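Local coordinates for chemotaxis signal transduction protein (PDB 2QDL), which probably acts as the CheW scaffold of bacterial chemotaxis, coupling chemoreceptors to the histidine kinase CheA, at residues A[31-43]-A[52-64]. Residues are numbered along the deposited sequence; the frame is centred on the assembly and turned at random.
Sequences VHEVVKDVSITKI and GIINLRGKIIPVI
Glu33 and Arg57 form a salt bridge at one end of the contact. Arg57 NH2 gives a short bond to Glu33 OE1 (2.6 Å) and a straighter one to Glu33 OE2 (3.0 Å), each oxygen using its syn lone pair. The carboxylate lies at the guanidinium edge, the two planes only 13° apart. Arg57 gets there by bending at chi3 (-77°), and CG of Leu56 lies over the rim of one guanidinium face. Replacing Glu33 with an alanine would probably leave the Arg57 guanidinium without this counter-charge and free to turn. Away from the salt bridge, Thr41 and Ile53 make a single antiparallel hydrogen-bonded bridge. Thr41 N reaches Ile53 O at 2.8 Å, nearly straight and in the carbonyl plane; Ile53 N bonds back to Thr41 O less straight, tilted 30° from that carbonyl plane. A water extends the link, donating to Ser39 O and accepting from Asn55 N. Segment 52-64 is a beta hairpin with a type I' turn from Leu56 to Lys59, part of the CheW-like beta-barrel domain. Strand 33-36 pairs instead with strand 82-88, and the chain that follows it comes alongside strand 52-56 at Thr41. Gly52 lies close beside Thr41, its CA 3.2 Å from Thr41 O; a side chain there would clash with that oxygen. Between the salt bridge and the strand pairing the contacts are apolar. CG1 of Val35 meets CD1 of Leu56 tip to tip, and CG2 of Val35 faces CD1 of Ile54. CG1 of Ile40 packs on CG2 of Ile54 (3.8 Å), while CD1 of Ile40 touches CG1 of Val63, the two side chains crossing at about a right angle. Ile96 of strand 91-106 touches both Ile40 and Val63. Past the bridge, CG1 of Ile43 rests on CD1 of Ile53 (3.8 Å).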
loop_
_atom_site.group_PDB
_atom_site.type_symbol
_atom_site.label_atom_id
_atom_site.label_comp_id
_atom_site.label_asym_id
_atom_site.label_seq_id
_atom_site.Cartn_x
_atom_site.Cartn_y
_atom_site.Cartn_z
ATOM N N VAL A 31 -0.227 -8.466 -0.564
ATOM C CA VAL A 31 -0.962 -8.287 0.693
ATOM C C VAL A 31 -0.858 -9.556 1.579
ATOM O O VAL A 31 -1.590 -10.533 1.380
ATOM C CB VAL A 31 -2.466 -7.909 0.417
ATOM C CG1 VAL A 31 -3.289 -7.846 1.739
ATOM C CG2 VAL A 31 -2.570 -6.574 -0.357
ATOM N N HIS A 32 0.045 -9.544 2.557
ATOM C CA HIS A 32 0.286 -10.703 3.433
ATOM C C HIS A 32 -0.839 -10.867 4.464
ATOM O O HIS A 32 -1.268 -11.971 4.786
ATOM C CB HIS A 32 1.654 -10.602 4.124
ATOM C CG HIS A 32 2.824 -10.814 3.197
ATOM N ND1 HIS A 32 3.021 -10.070 2.047
ATOM C CD2 HIS A 32 3.868 -11.678 3.264
ATOM C CE1 HIS A 32 4.123 -10.480 1.442
ATOM N NE2 HIS A 32 4.648 -11.458 2.155
ATOM N N GLU A 33 -1.299 -9.752 4.988
ATOM C CA GLU A 33 -2.418 -9.735 5.891
ATOM C C GLU A 33 -2.903 -8.303 6.076
ATOM O O GLU A 33 -2.286 -7.351 5.591
ATOM C CB GLU A 33 -2.110 -10.456 7.239
ATOM C CG GLU A 33 -1.194 -9.802 8.196
ATOM C CD GLU A 33 -0.762 -10.721 9.350
ATOM O OE1 GLU A 33 0.317 -11.321 9.231
ATOM O OE2 GLU A 33 -1.483 -10.830 10.367
ATOM N N VAL A 34 -4.043 -8.182 6.737
ATOM C CA VAL A 34 -4.644 -6.913 7.007
ATOM C C VAL A 34 -5.024 -6.919 8.485
ATOM O O VAL A 34 -5.838 -7.751 8.920
ATOM C CB VAL A 34 -5.929 -6.704 6.179
ATOM C CG1 VAL A 34 -6.483 -5.324 6.445
ATOM C CG2 VAL A 34 -5.669 -6.901 4.671
ATOM N N VAL A 35 -4.438 -6.003 9.245
ATOM C CA VAL A 35 -4.742 -5.880 10.681
ATOM C C VAL A 35 -5.484 -4.572 10.944
ATOM O O VAL A 35 -5.439 -3.670 10.131
ATOM C CB VAL A 35 -3.446 -6.001 11.579
ATOM C CG1 VAL A 35 -2.704 -7.338 11.321
ATOM C CG2 VAL A 35 -2.512 -4.886 11.343
ATOM N N LYS A 36 -6.167 -4.456 12.071
ATOM C CA LYS A 36 -6.749 -3.148 12.443
ATOM C C LYS A 36 -5.750 -1.981 12.729
ATOM O O LYS A 36 -4.635 -2.203 13.257
ATOM C CB LYS A 36 -7.736 -3.312 13.579
ATOM C CG LYS A 36 -8.929 -4.130 13.117
ATOM C CD LYS A 36 -9.914 -4.316 14.249
ATOM C CE LYS A 36 -11.092 -5.162 13.852
ATOM N NZ LYS A 36 -11.571 -5.833 15.100
ATOM N N ASP A 37 -6.174 -0.753 12.368
ATOM C CA ASP A 37 -5.393 0.476 12.565
ATOM C C ASP A 37 -5.478 0.903 14.033
ATOM O O ASP A 37 -6.115 1.908 14.361
ATOM C CB ASP A 37 -5.901 1.601 11.643
ATOM C CG ASP A 37 -5.147 2.939 11.828
ATOM O OD1 ASP A 37 -4.242 3.011 12.670
ATOM O OD2 ASP A 37 -5.453 3.928 11.116
ATOM N N VAL A 38 -4.838 0.129 14.907
ATOM C CA VAL A 38 -4.819 0.409 16.346
ATOM C C VAL A 38 -3.473 0.030 17.005
ATOM O O VAL A 38 -2.728 -0.860 16.524
ATOM C CB VAL A 38 -6.035 -0.243 17.111
ATOM C CG1 VAL A 38 -5.864 -0.115 18.615
ATOM C CG2 VAL A 38 -7.337 0.426 16.718
ATOM N N SER A 39 -3.186 0.732 18.107
ATOM C CA SER A 39 -1.956 0.537 18.891
ATOM C C SER A 39 -0.690 0.656 18.046
ATOM O O SER A 39 0.185 -0.214 18.056
ATOM C CB SER A 39 -2.018 -0.764 19.694
ATOM O OG SER A 39 -2.615 -0.522 20.971
ATOM N N ILE A 40 -0.620 1.748 17.296
ATOM C CA ILE A 40 0.629 2.161 16.678
ATOM C C ILE A 40 1.376 2.953 17.751
ATOM O O ILE A 40 0.824 3.873 18.351
ATOM C CB ILE A 40 0.427 2.972 15.362
ATOM C CG1 ILE A 40 -0.388 2.141 14.359
ATOM C CG2 ILE A 40 1.774 3.328 14.734
ATOM C CD1 ILE A 40 -0.770 2.896 13.152
ATOM N N THR A 41 2.600 2.527 18.038
ATOM C CA THR A 41 3.416 3.222 19.004
ATOM C C THR A 41 4.343 4.132 18.234
ATOM O O THR A 41 5.158 3.676 17.422
ATOM C CB THR A 41 4.211 2.250 19.914
ATOM O OG1 THR A 41 3.313 1.288 20.480
ATOM C CG2 THR A 41 4.907 3.018 21.048
ATOM N N LYS A 42 4.203 5.424 18.492
ATOM C CA LYS A 42 5.021 6.417 17.833
ATOM C C LYS A 42 6.462 6.289 18.304
ATOM O O LYS A 42 6.725 6.109 19.494
ATOM C CB LYS A 42 4.481 7.827 18.088
ATOM C CG LYS A 42 3.042 8.032 17.570
ATOM C CD LYS A 42 2.552 9.450 17.870
ATOM C CE LYS A 42 1.212 9.735 17.206
ATOM N NZ LYS A 42 0.849 11.181 17.370
ATOM N N ILE A 43 7.382 6.376 17.355
ATOM C CA ILE A 43 8.807 6.266 17.638
ATOM C C ILE A 43 9.483 7.636 17.469
ATOM O O ILE A 43 9.393 8.224 16.383
ATOM C CB ILE A 43 9.474 5.249 16.703
ATOM C CG1 ILE A 43 8.761 3.888 16.771
ATOM C CG2 ILE A 43 10.994 5.156 16.983
ATOM C CD1 ILE A 43 8.704 3.209 18.145
ATOM N N GLY A 52 4.813 4.962 13.189
ATOM C CA GLY A 52 5.332 4.246 14.327
ATOM C C GLY A 52 5.471 2.775 14.098
ATOM O O GLY A 52 5.707 2.325 12.984
ATOM N N ILE A 53 5.320 2.014 15.163
ATOM C CA ILE A 53 5.459 0.600 15.050
ATOM C C ILE A 53 4.307 -0.139 15.691
ATOM O O ILE A 53 3.640 0.375 16.582
ATOM C CB ILE A 53 6.856 0.107 15.589
ATOM C CG1 ILE A 53 7.979 0.570 14.665
ATOM C CG2 ILE A 53 6.921 -1.395 15.591
ATOM C CD1 ILE A 53 9.351 0.397 15.264
ATOM N N ILE A 54 4.069 -1.345 15.197
ATOM C CA ILE A 54 3.155 -2.287 15.839
ATOM C C ILE A 54 3.919 -3.560 16.250
ATOM O O ILE A 54 4.937 -3.940 15.659
ATOM C CB ILE A 54 1.918 -2.640 14.950
ATOM C CG1 ILE A 54 2.356 -3.201 13.581
ATOM C CG2 ILE A 54 0.982 -1.421 14.820
ATOM C CD1 ILE A 54 1.251 -3.952 12.854
ATOM N N ASN A 55 3.423 -4.191 17.299
ATOM C CA ASN A 55 3.946 -5.455 17.748
ATOM C C ASN A 55 2.990 -6.517 17.264
ATOM O O ASN A 55 1.895 -6.673 17.824
ATOM C CB ASN A 55 4.040 -5.486 19.277
ATOM C CG ASN A 55 4.376 -6.863 19.798
ATOM O OD1 ASN A 55 4.724 -7.735 19.041
ATOM N ND2 ASN A 55 4.274 -7.050 21.095
ATOM N N LEU A 56 3.370 -7.217 16.208
ATOM C CA LEU A 56 2.466 -8.207 15.631
ATOM C C LEU A 56 3.024 -9.593 15.883
ATOM O O LEU A 56 4.023 -9.951 15.297
ATOM C CB LEU A 56 2.250 -7.956 14.131
ATOM C CG LEU A 56 1.303 -8.936 13.439
ATOM C CD1 LEU A 56 -0.090 -8.871 14.062
ATOM C CD2 LEU A 56 1.235 -8.689 11.937
ATOM N N ARG A 57 2.398 -10.332 16.801
ATOM C CA ARG A 57 2.853 -11.675 17.211
ATOM C C ARG A 57 4.338 -11.731 17.607
ATOM O O ARG A 57 5.033 -12.690 17.270
ATOM C CB ARG A 57 2.557 -12.713 16.107
ATOM C CG ARG A 57 1.080 -12.922 15.843
ATOM C CD ARG A 57 0.825 -14.095 14.847
ATOM N NE ARG A 57 1.113 -13.664 13.495
ATOM C CZ ARG A 57 0.261 -13.028 12.682
ATOM N NH1 ARG A 57 -0.980 -12.764 13.049
ATOM N NH2 ARG A 57 0.670 -12.654 11.488
ATOM N N GLY A 58 4.824 -10.697 18.292
ATOM C CA GLY A 58 6.208 -10.671 18.783
ATOM C C GLY A 58 7.194 -10.028 17.830
ATOM O O GLY A 58 8.384 -9.947 18.135
ATOM N N LYS A 59 6.721 -9.590 16.659
ATOM C CA LYS A 59 7.602 -8.898 15.706
ATOM C C LYS A 59 7.317 -7.404 15.595
ATOM O O LYS A 59 6.155 -6.967 15.569
ATOM C CB LYS A 59 7.576 -9.504 14.292
ATOM C CG LYS A 59 7.391 -11.042 14.181
ATOM C CD LYS A 59 8.323 -11.919 15.059
ATOM C CE LYS A 59 9.801 -11.629 14.886
ATOM N NZ LYS A 59 10.600 -12.417 15.889
ATOM N N ILE A 60 8.405 -6.646 15.500
ATOM C CA ILE A 60 8.376 -5.207 15.313
ATOM C C ILE A 60 8.083 -4.908 13.841
ATOM O O ILE A 60 8.846 -5.300 12.965
ATOM C CB ILE A 60 9.744 -4.545 15.706
ATOM C CG1 ILE A 60 9.942 -4.515 17.218
ATOM C CG2 ILE A 60 9.854 -3.124 15.135
ATOM C CD1 ILE A 60 8.741 -3.904 17.982
ATOM N N ILE A 61 6.984 -4.197 13.582
ATOM C CA ILE A 61 6.620 -3.844 12.209
ATOM C C ILE A 61 6.450 -2.332 12.073
ATOM O O ILE A 61 5.528 -1.753 12.668
ATOM C CB ILE A 61 5.333 -4.604 11.703
ATOM C CG1 ILE A 61 5.576 -6.131 11.732
ATOM C CG2 ILE A 61 4.929 -4.095 10.291
ATOM C CD1 ILE A 61 4.482 -6.961 11.089
ATOM N N PRO A 62 7.330 -1.692 11.270
ATOM C CA PRO A 62 7.171 -0.265 11.031
ATOM C C PRO A 62 5.957 0.046 10.135
ATOM O O PRO A 62 5.746 -0.613 9.127
ATOM C CB PRO A 62 8.497 0.130 10.357
ATOM C CG PRO A 62 8.928 -1.085 9.666
ATOM C CD PRO A 62 8.508 -2.240 10.556
ATOM N N VAL A 63 5.193 1.059 10.525
ATOM C CA VAL A 63 3.964 1.440 9.857
ATOM C C VAL A 63 4.087 2.834 9.248
ATOM O O VAL A 63 4.456 3.775 9.902
ATOM C CB VAL A 63 2.748 1.405 10.799
ATOM C CG1 VAL A 63 1.465 1.641 9.994
ATOM C CG2 VAL A 63 2.687 0.076 11.532
ATOM N N ILE A 64 3.789 2.924 7.958
ATOM C CA ILE A 64 3.817 4.189 7.240
ATOM C C ILE A 64 2.385 4.694 7.050
ATOM O O ILE A 64 1.449 3.919 6.768
ATOM C CB ILE A 64 4.563 4.033 5.868
ATOM C CG1 ILE A 64 4.527 5.310 5.044
ATOM C CG2 ILE A 64 3.923 2.980 5.019
ATOM C CD1 ILE A 64 5.647 5.355 4.010
HETATM O O HOH W 1 1.434 -2.850 18.851
#